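PDB 7MIE: PlzA from Borrelia burgdorferi, which binds the second messenger c-di-GMP through a PilZ-type domain and probably acts as a c-di-GMP-responsive signalling receptor. Local coordinates for residues Asp186-Phe191 with Lys200-Asp205; Ala190-Asn195 with Ile227-Ser232; Val70-Ser75 with Tyr275-His280. One frame throughout, in Å; residues are numbered along the deposited sequence.

How the contacts relate
Contacts 1 and 2 belong to one antiparallel sheet and share A190 and F191, since strand 189-193 runs between strands 198-207 and 228-233; their centres lie about 12 Å apart. They also touch directly, C201 SG lying 3.6 Å from I192 CG1 and I203 CG1 4.0 Å from F231 CZ. The ligand meets contact 1 at D205, whereas in contact 2 the side chain of F231 is about 9 Å from c-di-GMP. Contact 3, about 22 Å from contact 1 and about 25 Å from contact 2 between centres, joins helix 273-283 to the other sheet; the side chain of its T276 is about 11 Å from a bound c-di-GMP.

Contact 1 of 3, residues Asp186-Phe191 with Lys200-Asp205; sequences DSDKAF and KCLIKD. With C2E (9,9'-[(2R,3R,3aS,5S,7aR,9R,10R,10aS,12S,14aR)-3,5,10,12-tetrahydroxy-5,12-dioxidooctahydro-2H,7H-difuro[3,2-d:3',2'-j][1,3,7,9,2,8]tetraoxadiphosphacyclododecine-2,9-diyl]bis(2-amino-1,9-dihydro-6H-purin-6-one)), chain C.
A water molecule ties D188 to the strand opposite: it donates to D188 OD2 at 2.6 Å and to the backbone oxygen of I203, and accepts from K204 NZ in a longer bond of 3.3 Å. D188 CG, set between the backbone N and the carbonyl carbon (chi1 69°), swings the carboxylate across L202, OD1 lying 3.8 Å from L202 CD2 while OD2 reaches the water. The D188 backbone oxygen accepts from I203 N at 2.8 Å in a nearly straight bond, with the donor in the carbonyl plane. Strands 189-193 and 198-207 form an antiparallel beta hairpin in the c-di-GMP-binding PilZ-type domain, and A190 and C201 are a hydrogen-bonded pair, with bonds in both directions. On their face of the sheet, A190 CB packs 3.7 Å from I203 CG1 and 3.9 Å from C201 SG. On the face of K189 and L202, the F191 ring and the K200 side chain run side by side in the same direction, K200 CG approaching F191 CE1 obliquely. Further along, past a classic beta bulge in which K204 and D205 both face L212, D205 OD1 accepts from guanine atoms N1 and N2 of c-di-GMP, each at 2.9 Å; R168, R172 and S207 bind the ligand too.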
loop_
_atom_site.group_PDB
_atom_site.type_symbol
_atom_site.label_atom_id
_atom_site.label_comp_id
_atom_site.label_asym_id
_atom_site.label_seq_id
_atom_site.Cartn_x
_atom_site.Cartn_y
_atom_site.Cartn_z
ATOM N N ASP A 186 -10.955 7.363 -15.222
ATOM C CA ASP A 186 -11.252 8.341 -16.258
ATOM C C ASP A 186 -12.152 9.443 -15.720
ATOM O O ASP A 186 -12.066 10.603 -16.137
ATOM C CB ASP A 186 -11.949 7.666 -17.445
ATOM C CG ASP A 186 -10.989 6.913 -18.346
ATOM O OD1 ASP A 186 -9.782 7.238 -18.325
ATOM O OD2 ASP A 186 -11.455 6.019 -19.069
ATOM N N SER A 187 -13.074 9.045 -14.849
ATOM C CA SER A 187 -14.071 9.949 -14.322
ATOM C C SER A 187 -14.521 9.432 -12.967
ATOM O O SER A 187 -14.074 8.370 -12.526
ATOM C CB SER A 187 -15.271 10.045 -15.254
ATOM O OG SER A 187 -16.175 8.982 -14.986
ATOM N N ASP A 188 -15.418 10.217 -12.363
ATOM C CA ASP A 188 -16.050 9.959 -11.086
ATOM C C ASP A 188 -17.259 9.034 -11.211
ATOM O O ASP A 188 -17.941 8.785 -10.218
ATOM C CB ASP A 188 -16.393 11.284 -10.405
ATOM C CG ASP A 188 -17.505 12.103 -11.048
ATOM O OD1 ASP A 188 -17.929 11.778 -12.185
ATOM O OD2 ASP A 188 -17.945 13.049 -10.396
ATOM N N LYS A 189 -17.541 8.528 -12.420
ATOM C CA LYS A 189 -18.766 7.756 -12.584
ATOM C C LYS A 189 -18.527 6.314 -12.156
ATOM O O LYS A 189 -17.533 5.711 -12.538
ATOM C CB LYS A 189 -19.265 7.781 -14.031
ATOM C CG LYS A 189 -19.805 9.122 -14.514
ATOM C CD LYS A 189 -20.655 8.979 -15.761
ATOM C CE LYS A 189 -20.550 10.184 -16.672
ATOM N NZ LYS A 189 -19.170 10.339 -17.192
ATOM N N ALA A 190 -19.455 5.778 -11.360
ATOM C CA ALA A 190 -19.379 4.396 -10.920
ATOM C C ALA A 190 -20.787 3.823 -10.780
ATOM O O ALA A 190 -21.776 4.492 -11.091
ATOM C CB ALA A 190 -18.616 4.290 -9.612
ATOM N N PHE A 191 -20.843 2.577 -10.300
ATOM C CA PHE A 191 -22.085 1.846 -10.135
ATOM C C PHE A 191 -22.085 1.185 -8.769
ATOM O O PHE A 191 -21.035 0.754 -8.293
ATOM C CB PHE A 191 -22.224 0.763 -11.211
ATOM C CG PHE A 191 -22.338 1.285 -12.621
ATOM C CD1 PHE A 191 -23.501 1.907 -13.058
ATOM C CD2 PHE A 191 -21.287 1.156 -13.513
ATOM C CE1 PHE A 191 -23.608 2.406 -14.350
ATOM C CE2 PHE A 191 -21.395 1.644 -14.810
ATOM C CZ PHE A 191 -22.556 2.265 -15.229
ATOM N N LYS A 200 -26.508 4.041 -10.788
ATOM C CA LYS A 200 -25.441 4.995 -11.039
ATOM C C LYS A 200 -25.076 5.682 -9.730
ATOM O O LYS A 200 -25.921 5.849 -8.848
ATOM C CB LYS A 200 -25.915 6.082 -12.005
ATOM C CG LYS A 200 -25.731 5.799 -13.486
ATOM C CD LYS A 200 -25.644 7.078 -14.308
ATOM C CE LYS A 200 -26.418 7.004 -15.607
ATOM N NZ LYS A 200 -26.479 5.616 -16.126
ATOM N N CYS A 201 -23.803 6.079 -9.604
ATOM C CA CYS A 201 -23.416 6.919 -8.483
ATOM C C CYS A 201 -22.219 7.771 -8.893
ATOM O O CYS A 201 -21.638 7.535 -9.945
ATOM C CB CYS A 201 -23.161 6.083 -7.228
ATOM S SG CYS A 201 -21.749 4.952 -7.357
ATOM N N LEU A 202 -21.875 8.770 -8.071
ATOM C CA LEU A 202 -20.644 9.524 -8.283
ATOM C C LEU A 202 -19.662 9.188 -7.153
ATOM O O LEU A 202 -20.054 9.175 -5.990
ATOM C CB LEU A 202 -20.948 11.028 -8.320
ATOM C CG LEU A 202 -21.848 11.492 -9.470
ATOM C CD1 LEU A 202 -21.919 13.009 -9.536
ATOM C CD2 LEU A 202 -21.376 10.909 -10.797
ATOM N N ILE A 203 -18.401 8.895 -7.503
ATOM C CA ILE A 203 -17.382 8.706 -6.463
ATOM C C ILE A 203 -17.018 10.074 -5.858
ATOM O O ILE A 203 -16.613 10.985 -6.586
ATOM C CB ILE A 203 -16.125 7.987 -7.007
ATOM C CG1 ILE A 203 -16.448 6.718 -7.818
ATOM C CG2 ILE A 203 -15.149 7.721 -5.846
ATOM C CD1 ILE A 203 -15.291 6.209 -8.653
ATOM N N LYS A 204 -17.103 10.187 -4.524
ATOM C CA LYS A 204 -16.708 11.387 -3.794
ATOM C C LYS A 204 -15.329 11.222 -3.155
ATOM O O LYS A 204 -14.575 12.188 -3.123
ATOM C CB LYS A 204 -17.760 11.779 -2.755
ATOM C CG LYS A 204 -19.150 12.039 -3.330
ATOM C CD LYS A 204 -19.172 12.812 -4.652
ATOM C CE LYS A 204 -18.920 14.305 -4.515
ATOM N NZ LYS A 204 -18.983 15.006 -5.830
ATOM N N ASP A 205 -15.012 10.021 -2.633
ATOM C CA ASP A 205 -13.671 9.756 -2.133
ATOM C C ASP A 205 -13.353 8.266 -2.215
ATOM O O ASP A 205 -14.268 7.431 -2.309
ATOM C CB ASP A 205 -13.419 10.401 -0.756
ATOM C CG ASP A 205 -14.177 9.818 0.428
ATOM O OD1 ASP A 205 -14.109 8.608 0.609
ATOM O OD2 ASP A 205 -14.818 10.619 1.201
HETATM P P1 C2E C . -15.380 0.947 9.875
HETATM O O2P C2E C . -16.514 1.865 10.031
HETATM O O1P C2E C . -15.570 -0.548 9.948
HETATM O "O5'" C2E C . -14.891 1.190 8.363
HETATM C "C5'" C2E C . -13.874 0.321 7.837
HETATM C "C4'" C2E C . -13.227 0.976 6.639
HETATM O "O4'" C2E C . -14.234 1.272 5.646
HETATM C "C3'" C2E C . -12.572 2.334 6.903
HETATM O "O3'" C2E C . -11.268 2.083 7.415
HETATM C "C2'" C2E C . -12.428 2.816 5.434
HETATM O "O2'" C2E C . -11.392 2.094 4.797
HETATM C "C1'" C2E C . -13.751 2.321 4.824
HETATM N N9 C2E C . -14.754 3.373 4.767
HETATM C C8 C2E C . -15.904 3.536 5.505
HETATM N N7 C2E C . -16.576 4.607 5.184
HETATM C C5 C2E C . -15.792 5.206 4.192
HETATM C C6 C2E C . -15.981 6.410 3.476
HETATM O O6 C2E C . -16.886 7.242 3.642
HETATM N N1 C2E C . -14.928 6.635 2.572
HETATM C C2 C2E C . -13.851 5.794 2.375
HETATM N N2 C2E C . -12.915 6.159 1.472
HETATM N N3 C2E C . -13.665 4.664 3.048
HETATM C C4 C2E C . -14.678 4.444 3.931
HETATM P P11 C2E C . -10.516 3.300 8.176
HETATM O O21 C2E C . -9.137 2.778 8.394
HETATM O O11 C2E C . -10.677 4.523 7.313
HETATM O O5A C2E C . -11.412 3.494 9.503
HETATM C C5A C2E C . -11.207 2.494 10.534
HETATM C C4A C2E C . -12.302 2.632 11.554
HETATM O O4A C2E C . -12.207 3.918 12.208
HETATM C C3A C2E C . -13.713 2.609 10.963
HETATM O O3A C2E C . -14.058 1.242 10.750
HETATM C C2A C2E C . -14.489 3.327 12.064
HETATM O O2A C2E C . -14.746 2.486 13.180
HETATM C C1A C2E C . -13.491 4.435 12.421
HETATM N N91 C2E C . -13.685 5.678 11.700
HETATM C C81 C2E C . -12.909 6.194 10.682
HETATM N N71 C2E C . -13.371 7.339 10.249
HETATM C C51 C2E C . -14.501 7.602 11.029
HETATM C C61 C2E C . -15.407 8.703 11.028
HETATM O O61 C2E C . -15.410 9.732 10.342
HETATM N N11 C2E C . -16.397 8.549 11.994
HETATM C C21 C2E C . -16.547 7.462 12.818
HETATM N N21 C2E C . -17.586 7.513 13.671
HETATM N N31 C2E C . -15.682 6.448 12.863
HETATM C C41 C2E C . -14.695 6.578 11.922
HETATM O O HOH W 1 -17.124 13.291 -7.916
#

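Contact 2 of 3, residues Ala190-Asn195 with Ile227-Ser232; sequences AFIKFN and IDLIFS
Four backbone hydrogen bonds knit F191 and K193 to S232 and I230, two for each hydrogen-bonded pair of this antiparallel ladder. The shortest runs from F191 N to S232 O at 2.8 Å. Around K193 and I230 both donors lie in the carbonyl planes, while in the F191-S232 pair they are tilted by about 20°. Weaker CA-H...O contacts fill the intervals, among them L229 CA to K193 O.

Apolar packing occupies the face of I192, L229 and F231, which turns toward the neighbouring strands of the beta-barrel-like PilZ fold. I192 CD1 sits at the edge of the F231 ring, near its plane and 4.0 Å from F231 CD1, and at similar range meets L229 CD1. With its CG anti to the backbone N (chi1 167°), F231 carries CE1 to within 3.8 Å of A190 CB. V213, I264 and L262 from other strands extend this core. Near the end of the ladder, I227 CD1 lies over one face of the F194 ring, 4.0 Å from its centroid, in a CH-pi contact.

The other face is mixed: K193 and S232 lie there beside I230 and F191. The K193 chain bends at its last two torsions over I230, NZ passing 3.9 Å from I230 CG2. A water 2.7 Å from K193 NZ accepts its hydrogen and donates to I230 O and, at 3.1 Å, to S232 OG. That hydroxyl is also hydrogen-bonded to E239, while D228 has its salt bridge with K245.

I230 O thus takes both the K193 N-H and the water, one carbonyl linking the ladder to the K193-water-S232 bridge, while the side chains of I192, L229 and F231 meet through apolar packing.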
loop_
_atom_site.group_PDB
_atom_site.type_symbol
_atom_site.label_atom_id
_atom_site.label_comp_id
_atom_site.label_asym_id
_atom_site.label_seq_id
_atom_site.Cartn_x
_atom_site.Cartn_y
_atom_site.Cartn_z
ATOM N N ALA A 190 -19.455 5.778 -11.360
ATOM C CA ALA A 190 -19.379 4.396 -10.920
ATOM C C ALA A 190 -20.787 3.823 -10.780
ATOM O O ALA A 190 -21.776 4.492 -11.091
ATOM C CB ALA A 190 -18.616 4.290 -9.612
ATOM N N PHE A 191 -20.843 2.577 -10.300
ATOM C CA PHE A 191 -22.085 1.846 -10.135
ATOM C C PHE A 191 -22.085 1.185 -8.769
ATOM O O PHE A 191 -21.035 0.754 -8.293
ATOM C CB PHE A 191 -22.224 0.763 -11.211
ATOM C CG PHE A 191 -22.338 1.285 -12.621
ATOM C CD1 PHE A 191 -23.501 1.907 -13.058
ATOM C CD2 PHE A 191 -21.287 1.156 -13.513
ATOM C CE1 PHE A 191 -23.608 2.406 -14.350
ATOM C CE2 PHE A 191 -21.395 1.644 -14.810
ATOM C CZ PHE A 191 -22.556 2.265 -15.229
ATOM N N ILE A 192 -23.282 1.108 -8.182
ATOM C CA ILE A 192 -23.571 0.387 -6.959
ATOM C C ILE A 192 -24.645 -0.660 -7.275
ATOM O O ILE A 192 -25.656 -0.330 -7.893
ATOM C CB ILE A 192 -24.027 1.412 -5.893
ATOM C CG1 ILE A 192 -22.835 2.195 -5.338
ATOM C CG2 ILE A 192 -24.811 0.749 -4.771
ATOM C CD1 ILE A 192 -21.853 1.351 -4.551
ATOM N N LYS A 193 -24.395 -1.918 -6.877
ATOM C CA LYS A 193 -25.321 -3.032 -7.038
ATOM C C LYS A 193 -25.677 -3.615 -5.674
ATOM O O LYS A 193 -24.786 -3.972 -4.903
ATOM C CB LYS A 193 -24.653 -4.170 -7.808
ATOM C CG LYS A 193 -24.562 -3.989 -9.314
ATOM C CD LYS A 193 -24.273 -5.269 -10.068
ATOM C CE LYS A 193 -22.859 -5.777 -9.867
ATOM N NZ LYS A 193 -21.870 -4.999 -10.649
ATOM N N PHE A 194 -26.982 -3.737 -5.400
ATOM C CA PHE A 194 -27.482 -4.408 -4.211
ATOM C C PHE A 194 -28.980 -4.649 -4.370
ATOM O O PHE A 194 -29.678 -3.820 -4.961
ATOM C CB PHE A 194 -27.226 -3.572 -2.954
ATOM C CG PHE A 194 -28.181 -2.426 -2.739
ATOM C CD1 PHE A 194 -27.979 -1.202 -3.364
ATOM C CD2 PHE A 194 -29.284 -2.568 -1.907
ATOM C CE1 PHE A 194 -28.864 -0.148 -3.175
ATOM C CE2 PHE A 194 -30.167 -1.514 -1.716
ATOM C CZ PHE A 194 -29.956 -0.308 -2.351
ATOM N N ASN A 195 -29.464 -5.764 -3.802
ATOM C CA ASN A 195 -30.849 -6.183 -3.973
ATOM C C ASN A 195 -31.156 -6.265 -5.466
ATOM O O ASN A 195 -32.072 -5.600 -5.938
ATOM C CB ASN A 195 -31.844 -5.198 -3.344
ATOM C CG ASN A 195 -32.083 -5.395 -1.861
ATOM O OD1 ASN A 195 -31.207 -5.128 -1.041
ATOM N ND2 ASN A 195 -33.287 -5.813 -1.505
ATOM N N ILE A 227 -25.998 -3.291 4.545
ATOM C CA ILE A 227 -26.353 -4.054 3.356
ATOM C C ILE A 227 -25.066 -4.450 2.640
ATOM O O ILE A 227 -24.067 -3.732 2.733
ATOM C CB ILE A 227 -27.242 -3.234 2.400
ATOM C CG1 ILE A 227 -26.688 -1.822 2.187
ATOM C CG2 ILE A 227 -28.687 -3.218 2.872
ATOM C CD1 ILE A 227 -26.808 -1.312 0.767
ATOM N N ASP A 228 -25.126 -5.577 1.920
ATOM C CA ASP A 228 -24.051 -6.051 1.067
ATOM C C ASP A 228 -24.206 -5.418 -0.306
ATOM O O ASP A 228 -25.319 -5.316 -0.821
ATOM C CB ASP A 228 -24.140 -7.558 0.834
ATOM C CG ASP A 228 -23.386 -8.412 1.837
ATOM O OD1 ASP A 228 -22.851 -7.859 2.828
ATOM O OD2 ASP A 228 -23.343 -9.637 1.621
ATOM N N LEU A 229 -23.075 -5.024 -0.909
ATOM C CA LEU A 229 -23.143 -4.389 -2.209
ATOM C C LEU A 229 -21.891 -4.680 -3.025
ATOM O O LEU A 229 -20.924 -5.248 -2.542
ATOM C CB LEU A 229 -23.370 -2.887 -2.026
ATOM C CG LEU A 229 -22.304 -2.164 -1.207
ATOM C CD1 LEU A 229 -21.116 -1.798 -2.095
ATOM C CD2 LEU A 229 -22.889 -0.923 -0.564
ATOM N N ILE A 230 -21.962 -4.326 -4.305
ATOM C CA ILE A 230 -20.832 -4.456 -5.197
ATOM C C ILE A 230 -20.621 -3.074 -5.808
ATOM O O ILE A 230 -21.543 -2.476 -6.368
ATOM C CB ILE A 230 -21.023 -5.575 -6.250
ATOM C CG1 ILE A 230 -21.077 -6.959 -5.592
ATOM C CG2 ILE A 230 -19.922 -5.513 -7.295
ATOM C CD1 ILE A 230 -21.757 -8.024 -6.416
ATOM N N PHE A 231 -19.419 -2.535 -5.580
ATOM C CA PHE A 231 -19.039 -1.240 -6.124
ATOM C C PHE A 231 -18.197 -1.497 -7.357
ATOM O O PHE A 231 -17.293 -2.320 -7.332
ATOM C CB PHE A 231 -18.238 -0.478 -5.055
ATOM C CG PHE A 231 -17.485 0.757 -5.492
ATOM C CD1 PHE A 231 -18.171 1.889 -5.904
ATOM C CD2 PHE A 231 -16.094 0.809 -5.420
ATOM C CE1 PHE A 231 -17.477 3.047 -6.241
ATOM C CE2 PHE A 231 -15.401 1.970 -5.754
ATOM C CZ PHE A 231 -16.100 3.079 -6.172
ATOM N N SER A 232 -18.501 -0.783 -8.444
ATOM C CA SER A 232 -17.751 -1.015 -9.657
ATOM C C SER A 232 -17.602 0.268 -10.459
ATOM O O SER A 232 -18.392 1.220 -10.335
ATOM C CB SER A 232 -18.398 -2.134 -10.486
ATOM O OG SER A 232 -19.612 -1.675 -11.051
HETATM O O HOH W 2 -21.758 -2.767 -9.115
#

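Contact 3 of 3, residues Val70-Ser75 with Tyr275-His280; sequences VIYSIS and YTMLIH
Y72 lies across two side chains of helix 273-283 at about a right angle to each, its ring approached obliquely by M277 and T276. The methyl carbon M277 CE is 3.7 Å from Y72 CE1, and M277 SD stands 5.0 Å from the ring centroid, a Met-aromatic contact; the methionine chain bends at chi2 (-52°) toward the ring. At the outer end of the phenol, Y72 OH meets T276 CG2 at 3.5 Å. The Y72 and H280 rings sit obliquely, their planes at 36°. Here a strand of the PilZN3 domain meets the C-terminal helix, and the contact joins that sheet to the part of the chain that follows the c-di-GMP-binding strands. Y72 and S73 both face K80, a classic beta bulge. H280 projects its ring toward the strand, with CG anti to the backbone N (chi1 -175°), and NE2 donates to I71 O at 2.9 Å. The bond is nearly straight, and I71 O lies nearly in the imidazole plane, although NE2 is tilted out of the I71 carbonyl plane; the same oxygen also receives a weak hydrogen bond from N56. The V70 and H280 side chains slide past each other in opposite directions, V70 CG1 lying at the imidazole edge, near its plane, 3.7 Å from H280 CE1.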
loop_
_atom_site.group_PDB
_atom_site.type_symbol
_atom_site.label_atom_id
_atom_site.label_comp_id
_atom_site.label_asym_id
_atom_site.label_seq_id
_atom_site.Cartn_x
_atom_site.Cartn_y
_atom_site.Cartn_z
ATOM N N VAL A 70 9.871 0.585 -5.380
ATOM C CA VAL A 70 8.994 1.446 -4.596
ATOM C C VAL A 70 8.452 0.569 -3.467
ATOM O O VAL A 70 8.156 -0.609 -3.659
ATOM C CB VAL A 70 7.859 1.917 -5.534
ATOM C CG1 VAL A 70 6.858 2.755 -4.773
ATOM C CG2 VAL A 70 8.437 2.821 -6.648
ATOM N N ILE A 71 8.268 1.168 -2.278
ATOM C CA ILE A 71 7.742 0.380 -1.178
ATOM C C ILE A 71 6.232 0.284 -1.344
ATOM O O ILE A 71 5.532 1.308 -1.499
ATOM C CB ILE A 71 8.094 1.048 0.170
ATOM C CG1 ILE A 71 9.586 1.338 0.316
ATOM C CG2 ILE A 71 7.540 0.243 1.343
ATOM C CD1 ILE A 71 9.983 2.118 1.591
ATOM N N TYR A 72 5.742 -0.954 -1.242
ATOM C CA TYR A 72 4.306 -1.211 -1.239
ATOM C C TYR A 72 3.761 -1.209 0.201
ATOM O O TYR A 72 2.741 -0.558 0.468
ATOM C CB TYR A 72 4.066 -2.590 -1.864
ATOM C CG TYR A 72 2.668 -3.123 -1.687
ATOM C CD1 TYR A 72 1.646 -2.753 -2.555
ATOM C CD2 TYR A 72 2.385 -4.028 -0.671
ATOM C CE1 TYR A 72 0.366 -3.278 -2.417
ATOM C CE2 TYR A 72 1.117 -4.560 -0.519
ATOM C CZ TYR A 72 0.112 -4.179 -1.393
ATOM O OH TYR A 72 -1.140 -4.700 -1.239
ATOM N N SER A 73 4.429 -1.939 1.099
ATOM C CA SER A 73 3.999 -1.973 2.502
ATOM C C SER A 73 5.200 -2.250 3.382
ATOM O O SER A 73 6.237 -2.704 2.882
ATOM C CB SER A 73 2.907 -3.045 2.738
ATOM O OG SER A 73 3.447 -4.369 2.628
ATOM N N ILE A 74 5.019 -1.993 4.684
ATOM C CA ILE A 74 6.083 -2.210 5.650
ATOM C C ILE A 74 5.544 -2.999 6.831
ATOM O O ILE A 74 4.385 -2.814 7.220
ATOM C CB ILE A 74 6.696 -0.858 6.045
ATOM C CG1 ILE A 74 7.960 -1.048 6.896
ATOM C CG2 ILE A 74 5.664 0.022 6.764
ATOM C CD1 ILE A 74 8.830 0.221 6.930
ATOM N N SER A 75 6.425 -3.813 7.425
ATOM C CA SER A 75 6.036 -4.674 8.531
ATOM C C SER A 75 7.121 -4.563 9.602
ATOM O O SER A 75 8.022 -3.732 9.490
ATOM C CB SER A 75 5.872 -6.088 8.073
ATOM O OG SER A 75 4.797 -6.239 7.124
ATOM N N TYR A 275 -7.261 -2.844 -7.744
ATOM C CA TYR A 275 -7.746 -1.663 -7.029
ATOM C C TYR A 275 -6.653 -1.165 -6.076
ATOM O O TYR A 275 -6.385 0.035 -5.993
ATOM C CB TYR A 275 -9.007 -1.979 -6.216
ATOM C CG TYR A 275 -9.454 -0.770 -5.415
ATOM C CD1 TYR A 275 -10.093 0.289 -6.047
ATOM C CD2 TYR A 275 -9.147 -0.616 -4.065
ATOM C CE1 TYR A 275 -10.480 1.438 -5.363
ATOM C CE2 TYR A 275 -9.549 0.511 -3.355
ATOM C CZ TYR A 275 -10.185 1.561 -4.008
ATOM O OH TYR A 275 -10.603 2.698 -3.372
ATOM N N THR A 276 -6.112 -2.079 -5.265
ATOM C CA THR A 276 -5.096 -1.703 -4.301
ATOM C C THR A 276 -3.945 -0.971 -4.999
ATOM O O THR A 276 -3.442 0.061 -4.521
ATOM C CB THR A 276 -4.573 -2.938 -3.561
ATOM O OG1 THR A 276 -5.720 -3.491 -2.901
ATOM C CG2 THR A 276 -3.557 -2.513 -2.516
ATOM N N MET A 277 -3.525 -1.507 -6.159
ATOM C CA MET A 277 -2.416 -0.876 -6.881
ATOM C C MET A 277 -2.819 0.473 -7.516
ATOM O O MET A 277 -1.991 1.376 -7.635
ATOM C CB MET A 277 -1.879 -1.809 -7.978
ATOM C CG MET A 277 -1.096 -3.014 -7.479
ATOM S SD MET A 277 0.231 -2.616 -6.338
ATOM C CE MET A 277 0.913 -4.224 -5.900
ATOM N N LEU A 278 -4.093 0.661 -7.886
ATOM C CA LEU A 278 -4.568 1.966 -8.353
ATOM C C LEU A 278 -4.396 3.021 -7.246
ATOM O O LEU A 278 -3.985 4.158 -7.511
ATOM C CB LEU A 278 -6.047 1.834 -8.755
ATOM C CG LEU A 278 -6.865 3.115 -8.932
ATOM C CD1 LEU A 278 -6.541 3.724 -10.289
ATOM C CD2 LEU A 278 -8.360 2.797 -8.904
ATOM N N ILE A 279 -4.757 2.659 -6.013
ATOM C CA ILE A 279 -4.593 3.588 -4.893
ATOM C C ILE A 279 -3.112 3.814 -4.588
ATOM O O ILE A 279 -2.666 4.962 -4.421
ATOM C CB ILE A 279 -5.362 3.096 -3.650
ATOM C CG1 ILE A 279 -6.854 2.911 -3.983
ATOM C CG2 ILE A 279 -5.169 4.076 -2.470
ATOM C CD1 ILE A 279 -7.565 4.194 -4.438
ATOM N N HIS A 280 -2.336 2.735 -4.551
ATOM C CA HIS A 280 -0.903 2.888 -4.335
ATOM C C HIS A 280 -0.278 3.817 -5.391
ATOM O O HIS A 280 0.493 4.702 -5.025
ATOM C CB HIS A 280 -0.252 1.494 -4.348
ATOM C CG HIS A 280 1.204 1.591 -4.009
ATOM N ND1 HIS A 280 2.171 1.731 -5.002
ATOM C CD2 HIS A 280 1.850 1.546 -2.827
ATOM C CE1 HIS A 280 3.363 1.755 -4.427
ATOM N NE2 HIS A 280 3.193 1.663 -3.115
#